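Local coordinates for rieske iron-sulfur protein soxF (Sulfolobus acidocaldarius, PDB 1JM1) that probably carries electrons in an archaeal respiratory chain, through the Rieske-type [2Fe-2S] cluster that its soluble domain binds, at residues A[16-21]-A[85-90]; A[42-47]-A[169-174]; A[151-156]-A[162-167]; A[176-181]-A[186-191]. All coordinates share one frame; numbering follows the deposited sequence.

Contact 1: A[16-21]-A[85-90]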
# COMPACT_ATOMS: atom_id res chain seq x y z
N ALA A 16 1.35 11.52 -6.60
CA ALA A 16 2.38 11.74 -7.60
C ALA A 16 1.71 11.80 -8.96
O ALA A 16 0.61 11.28 -9.13
CB ALA A 16 3.41 10.62 -7.63
N ASN A 17 2.40 12.36 -9.95
CA ASN A 17 1.98 12.21 -11.32
C ASN A 17 2.52 10.90 -11.86
O ASN A 17 3.61 10.46 -11.48
CB ASN A 17 2.53 13.42 -12.13
CG ASN A 17 1.94 13.44 -13.54
OD1 ASN A 17 2.48 12.82 -14.46
ND2 ASN A 17 0.84 14.15 -13.67
N ILE A 18 1.79 10.30 -12.80
CA ILE A 18 2.29 9.07 -13.45
C ILE A 18 3.67 9.24 -14.00
O ILE A 18 4.46 8.30 -13.97
CB ILE A 18 1.28 8.65 -14.57
CG1 ILE A 18 1.64 7.31 -15.19
CG2 ILE A 18 1.15 9.67 -15.68
CD1 ILE A 18 1.51 6.14 -14.19
N GLN A 19 4.03 10.42 -14.52
CA GLN A 19 5.38 10.58 -15.09
C GLN A 19 6.46 10.55 -14.04
O GLN A 19 7.59 10.17 -14.33
CB GLN A 19 5.48 11.85 -15.91
CG GLN A 19 4.70 11.73 -17.22
CD GLN A 19 5.08 10.61 -18.08
OE1 GLN A 19 6.28 10.28 -18.15
NE2 GLN A 19 4.11 9.96 -18.70
N GLN A 20 6.17 10.96 -12.80
CA GLN A 20 7.13 10.85 -11.71
C GLN A 20 7.39 9.37 -11.42
O GLN A 20 8.54 8.96 -11.18
CB GLN A 20 6.67 11.63 -10.49
CG GLN A 20 6.63 13.11 -10.67
CD GLN A 20 5.94 13.87 -9.57
OE1 GLN A 20 4.81 13.66 -9.23
NE2 GLN A 20 6.67 14.74 -8.90
N VAL A 21 6.34 8.56 -11.42
CA VAL A 21 6.49 7.13 -11.16
C VAL A 21 7.25 6.48 -12.28
O VAL A 21 8.23 5.77 -12.06
CB VAL A 21 5.11 6.49 -10.90
CG1 VAL A 21 5.27 4.96 -10.77
CG2 VAL A 21 4.40 7.08 -9.73
N GLY A 85 -2.70 0.32 -16.02
CA GLY A 85 -3.58 -0.37 -15.08
C GLY A 85 -2.86 -1.13 -13.98
O GLY A 85 -3.51 -2.02 -13.40
N THR A 86 -1.62 -0.82 -13.67
CA THR A 86 -0.80 -1.71 -12.85
C THR A 86 -0.31 -1.09 -11.55
O THR A 86 0.50 -1.72 -10.87
CB THR A 86 0.39 -2.21 -13.68
OG1 THR A 86 1.10 -1.07 -14.17
CG2 THR A 86 -0.07 -3.11 -14.83
N ILE A 87 -0.77 0.11 -11.19
CA ILE A 87 -0.31 0.77 -9.97
C ILE A 87 -1.30 0.58 -8.84
O ILE A 87 -2.51 0.87 -8.99
CB ILE A 87 -0.04 2.26 -10.23
CG1 ILE A 87 1.11 2.40 -11.24
CG2 ILE A 87 0.28 2.95 -8.91
CD1 ILE A 87 1.29 3.74 -11.78
N PHE A 88 -0.79 0.11 -7.72
CA PHE A 88 -1.52 -0.20 -6.50
C PHE A 88 -0.83 0.51 -5.34
O PHE A 88 0.28 1.04 -5.49
CB PHE A 88 -1.55 -1.73 -6.26
CG PHE A 88 -2.24 -2.47 -7.38
CD1 PHE A 88 -1.54 -2.85 -8.51
CD2 PHE A 88 -3.58 -2.75 -7.29
CE1 PHE A 88 -2.17 -3.53 -9.53
CE2 PHE A 88 -4.24 -3.43 -8.30
CZ PHE A 88 -3.51 -3.82 -9.41
N ALA A 89 -1.44 0.47 -4.17
CA ALA A 89 -0.84 1.05 -2.98
C ALA A 89 -1.30 0.33 -1.74
O ALA A 89 -2.42 -0.18 -1.65
CB ALA A 89 -1.19 2.53 -2.89
N PHE A 90 -0.41 0.33 -0.73
CA PHE A 90 -0.64 -0.37 0.53
C PHE A 90 -0.16 0.50 1.67
O PHE A 90 0.76 1.32 1.56
CB PHE A 90 0.13 -1.69 0.55
CG PHE A 90 -0.32 -2.69 -0.50
CD1 PHE A 90 0.21 -2.65 -1.77
CD2 PHE A 90 -1.29 -3.64 -0.18
CE1 PHE A 90 -0.25 -3.52 -2.74
CE2 PHE A 90 -1.72 -4.54 -1.15
CZ PHE A 90 -1.21 -4.48 -2.40

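Contact 2: A[42-47]-A[169-174]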
# COMPACT_ATOMS: atom_id res chain seq x y z
N GLU A 42 1.39 8.40 8.72
CA GLU A 42 0.87 7.08 8.31
C GLU A 42 1.53 6.69 6.99
O GLU A 42 1.06 7.06 5.91
CB GLU A 42 -0.63 7.12 8.17
CG GLU A 42 -1.36 7.30 9.50
CD GLU A 42 -2.81 7.61 9.33
OE1 GLU A 42 -3.25 8.22 8.36
OE2 GLU A 42 -3.61 7.18 10.27
N PRO A 43 2.64 5.97 7.03
CA PRO A 43 3.36 5.69 5.81
C PRO A 43 2.67 4.65 4.95
O PRO A 43 2.11 3.69 5.47
CB PRO A 43 4.74 5.19 6.33
CG PRO A 43 4.36 4.50 7.59
CD PRO A 43 3.28 5.37 8.22
N CYS A 44 2.76 4.85 3.64
CA CYS A 44 2.19 4.02 2.60
C CYS A 44 3.16 3.90 1.47
O CYS A 44 4.12 4.67 1.38
CB CYS A 44 0.89 4.67 2.07
SG CYS A 44 -0.42 4.89 3.31
N PHE A 45 2.91 3.00 0.52
CA PHE A 45 3.68 2.99 -0.72
C PHE A 45 2.79 2.66 -1.89
O PHE A 45 1.92 1.80 -1.80
CB PHE A 45 4.89 2.04 -0.63
CG PHE A 45 4.55 0.59 -0.45
CD1 PHE A 45 4.46 -0.27 -1.51
CD2 PHE A 45 4.29 0.07 0.81
CE1 PHE A 45 4.10 -1.57 -1.34
CE2 PHE A 45 3.91 -1.25 0.98
CZ PHE A 45 3.83 -2.08 -0.08
N LEU A 46 3.09 3.31 -3.01
CA LEU A 46 2.66 2.88 -4.32
C LEU A 46 3.59 1.82 -4.81
O LEU A 46 4.79 1.87 -4.55
CB LEU A 46 2.71 4.02 -5.41
CG LEU A 46 2.05 5.30 -5.26
CD1 LEU A 46 2.27 6.21 -6.50
CD2 LEU A 46 0.54 5.14 -5.13
N VAL A 47 3.06 0.89 -5.60
CA VAL A 47 3.89 -0.11 -6.28
C VAL A 47 3.31 -0.37 -7.64
O VAL A 47 2.09 -0.56 -7.79
CB VAL A 47 4.03 -1.39 -5.46
CG1 VAL A 47 2.70 -2.06 -5.11
CG2 VAL A 47 5.00 -2.38 -6.14
N ALA A 169 -9.41 -0.91 4.86
CA ALA A 169 -9.34 -1.41 6.23
C ALA A 169 -8.65 -0.42 7.08
O ALA A 169 -7.83 0.41 6.58
CB ALA A 169 -8.58 -2.73 6.23
N PRO A 170 -8.83 -0.48 8.39
CA PRO A 170 -8.00 0.31 9.32
C PRO A 170 -6.57 -0.17 9.30
O PRO A 170 -6.27 -1.37 9.17
CB PRO A 170 -8.64 -0.01 10.69
CG PRO A 170 -9.26 -1.38 10.50
CD PRO A 170 -9.79 -1.35 9.10
N TYR A 171 -5.66 0.77 9.49
CA TYR A 171 -4.25 0.47 9.73
C TYR A 171 -4.09 -0.17 11.11
O TYR A 171 -5.03 -0.25 11.92
CB TYR A 171 -3.46 1.77 9.66
CG TYR A 171 -3.50 2.51 8.34
CD1 TYR A 171 -3.29 3.87 8.31
CD2 TYR A 171 -3.71 1.88 7.12
CE1 TYR A 171 -3.29 4.58 7.14
CE2 TYR A 171 -3.71 2.60 5.93
CZ TYR A 171 -3.50 3.95 5.94
OH TYR A 171 -3.52 4.61 4.74
N PHE A 172 -2.88 -0.64 11.38
CA PHE A 172 -2.53 -1.18 12.68
C PHE A 172 -2.98 -0.27 13.80
O PHE A 172 -2.75 0.94 13.79
CB PHE A 172 -0.99 -1.33 12.71
CG PHE A 172 -0.47 -1.80 14.06
CD1 PHE A 172 -0.69 -3.10 14.50
CD2 PHE A 172 0.24 -0.91 14.87
CE1 PHE A 172 -0.22 -3.52 15.74
CE2 PHE A 172 0.74 -1.35 16.12
CZ PHE A 172 0.49 -2.62 16.51
N SER A 173 -3.55 -0.87 14.84
CA SER A 173 -3.95 -0.14 16.05
C SER A 173 -2.78 -0.15 17.02
O SER A 173 -2.42 -1.18 17.57
CB SER A 173 -5.13 -0.84 16.74
OG SER A 173 -6.33 -0.70 15.99
N ALA A 174 -2.24 1.04 17.23
CA ALA A 174 -1.12 1.24 18.17
C ALA A 174 -1.68 1.68 19.51
O ALA A 174 -2.04 0.83 20.31
CB ALA A 174 -0.13 2.20 17.52

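Contact 3: A[151-156]-A[162-167]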
# COMPACT_ATOMS: atom_id res chain seq x y z
N VAL A 151 -4.48 1.00 0.04
CA VAL A 151 -4.84 2.38 -0.18
C VAL A 151 -5.49 2.45 -1.57
O VAL A 151 -4.87 2.11 -2.58
CB VAL A 151 -3.62 3.30 -0.08
CG1 VAL A 151 -4.04 4.75 -0.39
CG2 VAL A 151 -2.98 3.19 1.29
N ILE A 152 -6.74 2.86 -1.59
CA ILE A 152 -7.51 2.97 -2.84
C ILE A 152 -7.02 4.20 -3.58
O ILE A 152 -6.90 5.28 -2.99
CB ILE A 152 -9.00 2.99 -2.53
CG1 ILE A 152 -9.38 1.78 -1.68
CG2 ILE A 152 -9.80 3.09 -3.84
CD1 ILE A 152 -10.73 2.05 -1.01
N LEU A 153 -6.72 4.03 -4.88
CA LEU A 153 -6.23 5.07 -5.73
C LEU A 153 -7.23 5.44 -6.79
O LEU A 153 -8.05 4.63 -7.22
CB LEU A 153 -4.93 4.60 -6.40
CG LEU A 153 -3.79 4.17 -5.49
CD1 LEU A 153 -2.61 3.67 -6.34
CD2 LEU A 153 -3.35 5.31 -4.56
N ASP A 154 -7.09 6.66 -7.28
CA ASP A 154 -7.85 7.19 -8.41
C ASP A 154 -6.85 7.92 -9.32
O ASP A 154 -6.17 8.87 -8.87
CB ASP A 154 -8.94 8.10 -7.94
CG ASP A 154 -9.85 8.63 -9.03
OD1 ASP A 154 -9.92 8.01 -10.09
OD2 ASP A 154 -10.60 9.59 -8.77
N TYR A 155 -6.81 7.62 -10.58
CA TYR A 155 -5.98 8.27 -11.57
C TYR A 155 -6.86 9.25 -12.37
O TYR A 155 -7.87 8.87 -12.93
CB TYR A 155 -5.35 7.19 -12.48
CG TYR A 155 -4.63 7.71 -13.68
CD1 TYR A 155 -3.35 8.30 -13.59
CD2 TYR A 155 -5.17 7.60 -14.93
CE1 TYR A 155 -2.68 8.73 -14.73
CE2 TYR A 155 -4.52 8.05 -16.05
CZ TYR A 155 -3.31 8.66 -15.95
OH TYR A 155 -2.62 9.19 -17.04
N ASP A 156 -6.42 10.48 -12.41
CA ASP A 156 -7.08 11.53 -13.18
C ASP A 156 -6.52 11.46 -14.61
O ASP A 156 -5.38 11.85 -14.85
CB ASP A 156 -6.84 12.90 -12.55
CG ASP A 156 -7.58 14.01 -13.23
OD1 ASP A 156 -7.93 13.88 -14.41
OD2 ASP A 156 -7.84 15.05 -12.60
N ILE A 162 -2.11 10.84 -9.82
CA ILE A 162 -2.58 9.70 -9.02
C ILE A 162 -2.94 10.17 -7.63
O ILE A 162 -2.09 10.77 -6.95
CB ILE A 162 -1.48 8.61 -8.92
CG1 ILE A 162 -1.07 8.11 -10.30
CG2 ILE A 162 -1.91 7.48 -8.01
CD1 ILE A 162 0.29 7.41 -10.33
N TYR A 163 -4.18 9.93 -7.23
CA TYR A 163 -4.69 10.35 -5.94
C TYR A 163 -4.95 9.12 -5.04
O TYR A 163 -5.43 8.09 -5.52
CB TYR A 163 -6.03 11.07 -6.11
CG TYR A 163 -5.88 12.43 -6.78
CD1 TYR A 163 -5.86 12.56 -8.15
CD2 TYR A 163 -5.68 13.57 -6.02
CE1 TYR A 163 -5.70 13.80 -8.71
CE2 TYR A 163 -5.50 14.81 -6.59
CZ TYR A 163 -5.49 14.94 -7.96
OH TYR A 163 -5.35 16.16 -8.50
N ALA A 164 -4.69 9.29 -3.75
CA ALA A 164 -5.17 8.37 -2.74
C ALA A 164 -6.52 8.89 -2.25
O ALA A 164 -6.66 10.07 -1.97
CB ALA A 164 -4.17 8.30 -1.58
N VAL A 165 -7.49 7.98 -2.18
CA VAL A 165 -8.89 8.37 -1.89
C VAL A 165 -9.55 7.55 -0.81
O VAL A 165 -10.68 7.88 -0.42
CB VAL A 165 -9.74 8.37 -3.18
CG1 VAL A 165 -9.19 9.39 -4.16
CG2 VAL A 165 -9.85 6.98 -3.80
N GLY A 166 -8.92 6.49 -0.31
CA GLY A 166 -9.49 5.76 0.81
C GLY A 166 -8.59 4.59 1.17
O GLY A 166 -7.52 4.44 0.63
N THR A 167 -9.08 3.76 2.10
CA THR A 167 -8.44 2.48 2.40
C THR A 167 -9.51 1.43 2.51
O THR A 167 -10.67 1.75 2.77
CB THR A 167 -7.56 2.50 3.67
OG1 THR A 167 -8.38 2.62 4.83
CG2 THR A 167 -6.56 3.65 3.64

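Contact 4: A[176-181]-A[186-191]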
# COMPACT_ATOMS: atom_id res chain seq x y z
N ILE A 176 -4.37 4.02 19.79
CA ILE A 176 -5.73 4.35 19.54
C ILE A 176 -6.34 3.18 18.73
O ILE A 176 -5.82 2.84 17.66
CB ILE A 176 -5.90 5.63 18.71
CG1 ILE A 176 -5.23 6.81 19.42
CG2 ILE A 176 -7.37 5.93 18.41
CD1 ILE A 176 -5.93 7.19 20.69
N PRO A 177 -7.43 2.57 19.14
CA PRO A 177 -8.06 1.52 18.35
C PRO A 177 -8.55 2.11 17.03
O PRO A 177 -9.19 3.16 16.98
CB PRO A 177 -9.22 1.07 19.20
CG PRO A 177 -9.05 1.70 20.47
CD PRO A 177 -8.16 2.82 20.46
N ARG A 178 -8.32 1.36 15.95
CA ARG A 178 -8.86 1.67 14.66
C ARG A 178 -9.71 0.49 14.21
O ARG A 178 -9.18 -0.58 13.95
CB ARG A 178 -7.74 1.97 13.65
CG ARG A 178 -6.74 3.04 14.07
CD ARG A 178 -5.67 3.19 13.01
NE ARG A 178 -4.51 3.98 13.39
CZ ARG A 178 -4.33 5.29 13.32
NH1 ARG A 178 -5.34 6.07 12.92
NH2 ARG A 178 -3.16 5.80 13.65
N THR A 179 -11.01 0.66 14.17
CA THR A 179 -11.92 -0.46 13.90
C THR A 179 -12.70 -0.27 12.60
O THR A 179 -13.50 -1.14 12.25
CB THR A 179 -12.89 -0.71 15.06
OG1 THR A 179 -13.68 0.41 15.24
CG2 THR A 179 -12.07 -0.94 16.35
N THR A 180 -12.53 0.77 11.90
CA THR A 180 -13.15 1.05 10.58
C THR A 180 -12.08 1.69 9.74
O THR A 180 -11.13 2.27 10.27
CB THR A 180 -14.34 2.03 10.68
OG1 THR A 180 -13.79 3.32 11.03
CG2 THR A 180 -15.37 1.61 11.68
N PRO A 181 -12.23 1.68 8.41
CA PRO A 181 -11.23 2.41 7.59
C PRO A 181 -11.08 3.87 8.01
O PRO A 181 -9.98 4.39 8.08
CB PRO A 181 -11.81 2.24 6.18
CG PRO A 181 -12.56 0.92 6.25
CD PRO A 181 -13.21 0.96 7.60
N LEU A 186 -7.96 9.24 12.53
CA LEU A 186 -7.63 9.59 13.90
C LEU A 186 -6.11 9.77 14.07
O LEU A 186 -5.33 8.96 13.56
CB LEU A 186 -8.11 8.51 14.86
CG LEU A 186 -9.63 8.28 14.83
CD1 LEU A 186 -9.93 7.08 15.71
CD2 LEU A 186 -10.42 9.51 15.32
N TYR A 187 -5.73 10.78 14.79
CA TYR A 187 -4.33 11.05 15.14
C TYR A 187 -3.96 10.22 16.35
O TYR A 187 -4.49 10.33 17.44
CB TYR A 187 -4.19 12.55 15.46
CG TYR A 187 -2.77 12.88 15.91
CD1 TYR A 187 -1.67 12.87 15.06
CD2 TYR A 187 -2.58 13.23 17.22
CE1 TYR A 187 -0.40 13.19 15.48
CE2 TYR A 187 -1.30 13.55 17.69
CZ TYR A 187 -0.29 13.48 16.78
OH TYR A 187 0.94 13.85 17.30
N ASP A 188 -2.93 9.40 16.19
CA ASP A 188 -2.32 8.60 17.24
C ASP A 188 -0.88 9.00 17.35
O ASP A 188 -0.10 8.72 16.44
CB ASP A 188 -2.40 7.13 16.88
CG ASP A 188 -1.90 6.22 18.00
OD1 ASP A 188 -1.29 6.73 18.96
OD2 ASP A 188 -2.08 4.98 17.85
N PRO A 189 -0.46 9.62 18.44
CA PRO A 189 0.92 9.99 18.60
C PRO A 189 1.89 8.81 18.53
O PRO A 189 3.06 9.05 18.28
CB PRO A 189 0.98 10.63 19.99
CG PRO A 189 -0.37 10.84 20.39
CD PRO A 189 -1.26 10.02 19.61
N ARG A 190 1.46 7.59 18.77
CA ARG A 190 2.35 6.46 18.63
C ARG A 190 2.80 6.21 17.19
O ARG A 190 3.79 5.52 16.95
CB ARG A 190 1.79 5.21 19.22
CG ARG A 190 1.49 5.27 20.70
CD ARG A 190 1.33 3.87 21.28
NE ARG A 190 0.88 3.99 22.67
CZ ARG A 190 0.53 2.93 23.38
NH1 ARG A 190 0.65 1.70 22.88
NH2 ARG A 190 0.07 3.10 24.59
N TYR A 191 2.06 6.78 16.21
CA TYR A 191 2.47 6.69 14.82
C TYR A 191 3.58 7.71 14.59
O TYR A 191 3.35 8.86 14.19
CB TYR A 191 1.28 6.94 13.88
CG TYR A 191 0.60 5.66 13.45
CD1 TYR A 191 0.05 4.75 14.34
CD2 TYR A 191 0.52 5.34 12.08
CE1 TYR A 191 -0.57 3.58 13.88
CE2 TYR A 191 -0.07 4.19 11.63
CZ TYR A 191 -0.62 3.30 12.54
OH TYR A 191 -1.20 2.17 12.02
O HOH W 1 -3.51 3.41 16.19
O HOH W 2 -2.57 8.59 13.39

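Contact 1: A[16-21]-A[85-90]
Ile-87 meets Ile-18 and Val-21 through a single methyl, its CD1. Ahead of it on the second segment, Thr-86 turns its hydroxyl to Asp-48 and so ties the start of strand 87-91 to the neighbouring strand. At Ile-87 the side chain leaves the strand toward the helix start; CG1 lies opposite the carbonyl carbon (chi1 -64°) and the chain runs on extended, carrying CD1 outward. There it meets CD1 of Ile-18 at 3.4 Å, tighter than usual for two methyls, while CG1 of Val-21 stands looser, 4.3 Å from the same Ile-87 CD1. A long branched residue suits this place because Ile-87 and Ile-18 together bridge the 9.4 Å between Ile-87 CA and Ile-18 CA. Further along, Ala-89 is small where Leu-46, Val-151 and Leu-153 crowd in. The helix that offers Ile-18 and Val-21 is fixed at its start by Asn-17, whose OD1 takes the N-H of Gln-19 at 2.9 Å. In return OE1 of Gln-20 receives Asn-17 N on an in-plane lone pair, 2.8 Å away and nearly straight at 171°. This reciprocal pair is a capping box, here at a strand-to-helix junction set against the sheet of strands 32-36, 43-48 and 87-91.

Contact 2: A[42-47]-A[169-174]
Tyr-171 reaches from its loop to the head of strand 43-48, where Cys-44 and Glu-42, both buried, pack on different parts of its ring. At the phenol end, SG of Cys-44 lies 3.4 Å from Tyr-171 OH. Relative to the ring centre this sulfur is oblique, 5.2 Å from SG to the Tyr-171 centroid, a sulfur-aromatic contact of neither face nor edge. With SG placed beside its own backbone N (chi1 -61°), Cys-44 fills a spot also bordered by Val-151 and Phe-35, where a small, polarisable side chain fits. The hydroxyl is not left to the sulfur, for Tyr-171 OH is hydrogen-bonded to the backbone O of Tyr-37. The contact thus plants a loop that follows strand 161-167 against the start of the central strand of a three-stranded antiparallel sheet, with the Tyr-171 side chain about 10 Å from that of the cluster ligand Cys-94. The extended chain of Glu-42 crosses the ring at about a right angle, bringing CD to 3.8 Å from CE1 of Tyr-171 at the ring edge, with the carboxylate turned 87° to the ring. OE1 of Glu-42 accepts from Leu-39 N, and OE2 forms a long, weak ion pair with Arg-178. With an alanine in place of Glu-42, the CD1-CE1 edge of Tyr-171 would probably be less covered and Leu-39 N would lose its acceptor. The loose side lies farther along the loop, where Phe-172, Ser-173 and Ala-174 are partly exposed.

Contact 3: A[151-156]-A[162-167]
Val-151 and Ala-164 meet on one face of an antiparallel hairpin, CG1 of Val-151, anti to its own N (chi1 177°), lying 3.7 Å from CB of Ala-164. Ala-164 is short where Tyr-37 and Val-15 also pack. Beside them CD1 of Leu-153 faces CG2 of Ile-162, and nearer the hairpin's turn Ile-162 CG1 touches the edge of the Tyr-155 ring at CD1, 4.0 Å away. The opposite face carries Asp-154 and Tyr-163, joined by two backbone bonds. The Tyr-163 ring turns its edge to Asp-154 O and, through CE1, to CB of Asp-156 at 4.1 Å, while Arg-12 makes a cation-pi contact with the ring and a salt bridge with Asp-154. The regular register is broken at Ile-152, which faces both Val-165 and Gly-166: a classic beta bulge. Ile-152 O accepts from Val-165 N at 2.9 Å, whereas Ile-152 N donates to Gly-166 O from well above the carbonyl plane, 48° out of it. Gly-166 suits the bulge because its backbone is fully extended (phi 179°, psi -174°), a shape that glycine adopts easily. The chemistry is therefore divided: backbone bonds set the pairing, aliphatic groups bury one face against strands 43-48 and 87-91, and Arg-12 joins Asp-154 and Tyr-163 on the other.

Contact 4: A[176-181]-A[186-191]
Arg-178 and Asp-188 carry the polar part of this contact between two loop segments. Among the direct hydrogen bonds, NH1 of Arg-178 donates to Leu-186 O at 3.0 Å and also to Asp-183 O, and Ile-176 N reaches OD2 of Asp-188 at 3.2 Å from above the carboxylate plane. OD1 of Asp-188 accepts from Arg-190 N, an Asx turn that overlaps the type I turn to Tyr-191. Two waters add bridges: one gives its protons to Ile-176 O and Asp-188 OD2, the other accepts from both Arg-178 NH2 and Asp-188 N. The cation-pi contact places Arg-178 over one face of Tyr-191, CZ lying 4.4 Å from the ring centroid. The planes are 75° apart, so the guanidinium points an edge at the ring, NH2 foremost, sent there by an extended chain from CG to NE. Apolar contact, in one conformer of Ile-176, sets its CG2 against CD1 of Leu-186. Replacing Asp-188 with an alanine would probably leave Ile-176 N and Gly-175 N without OD2 and Arg-190 N without OD1, undoing the Asx turn. Since Asp-188 OD2 lies 4.4 Å from Arg-178 NH2, without a salt bridge, its charge probably steadies the arginine through space, while carbonyls and an aromatic face hold the cation directly.

In the fold
Contacts 1 and 2 are buried, contact 3 partly so, and contact 4 lies farthest out, its centre about 17 Å from the centre of the chain. Contacts 1 and 2 share one sheet, since strands 87-91 and 43-48 are neighbours in it, and contact 3 joins its edge where Ala-89 O meets Val-151 N. Contact 3 also borders strand 13-17, through Ala-16 and Ile-162. Contact 4 and the 169-174 side of contact 2 belong to the long loop region after strand 161-167 and meet at Phe-172 O and Tyr-191 OH. Chemistry follows place: methyl packing in contact 1, a ring with sulfur and carboxylate in contact 2, backbone pairing in contact 3, and waters, charge and cation-pi in contact 4.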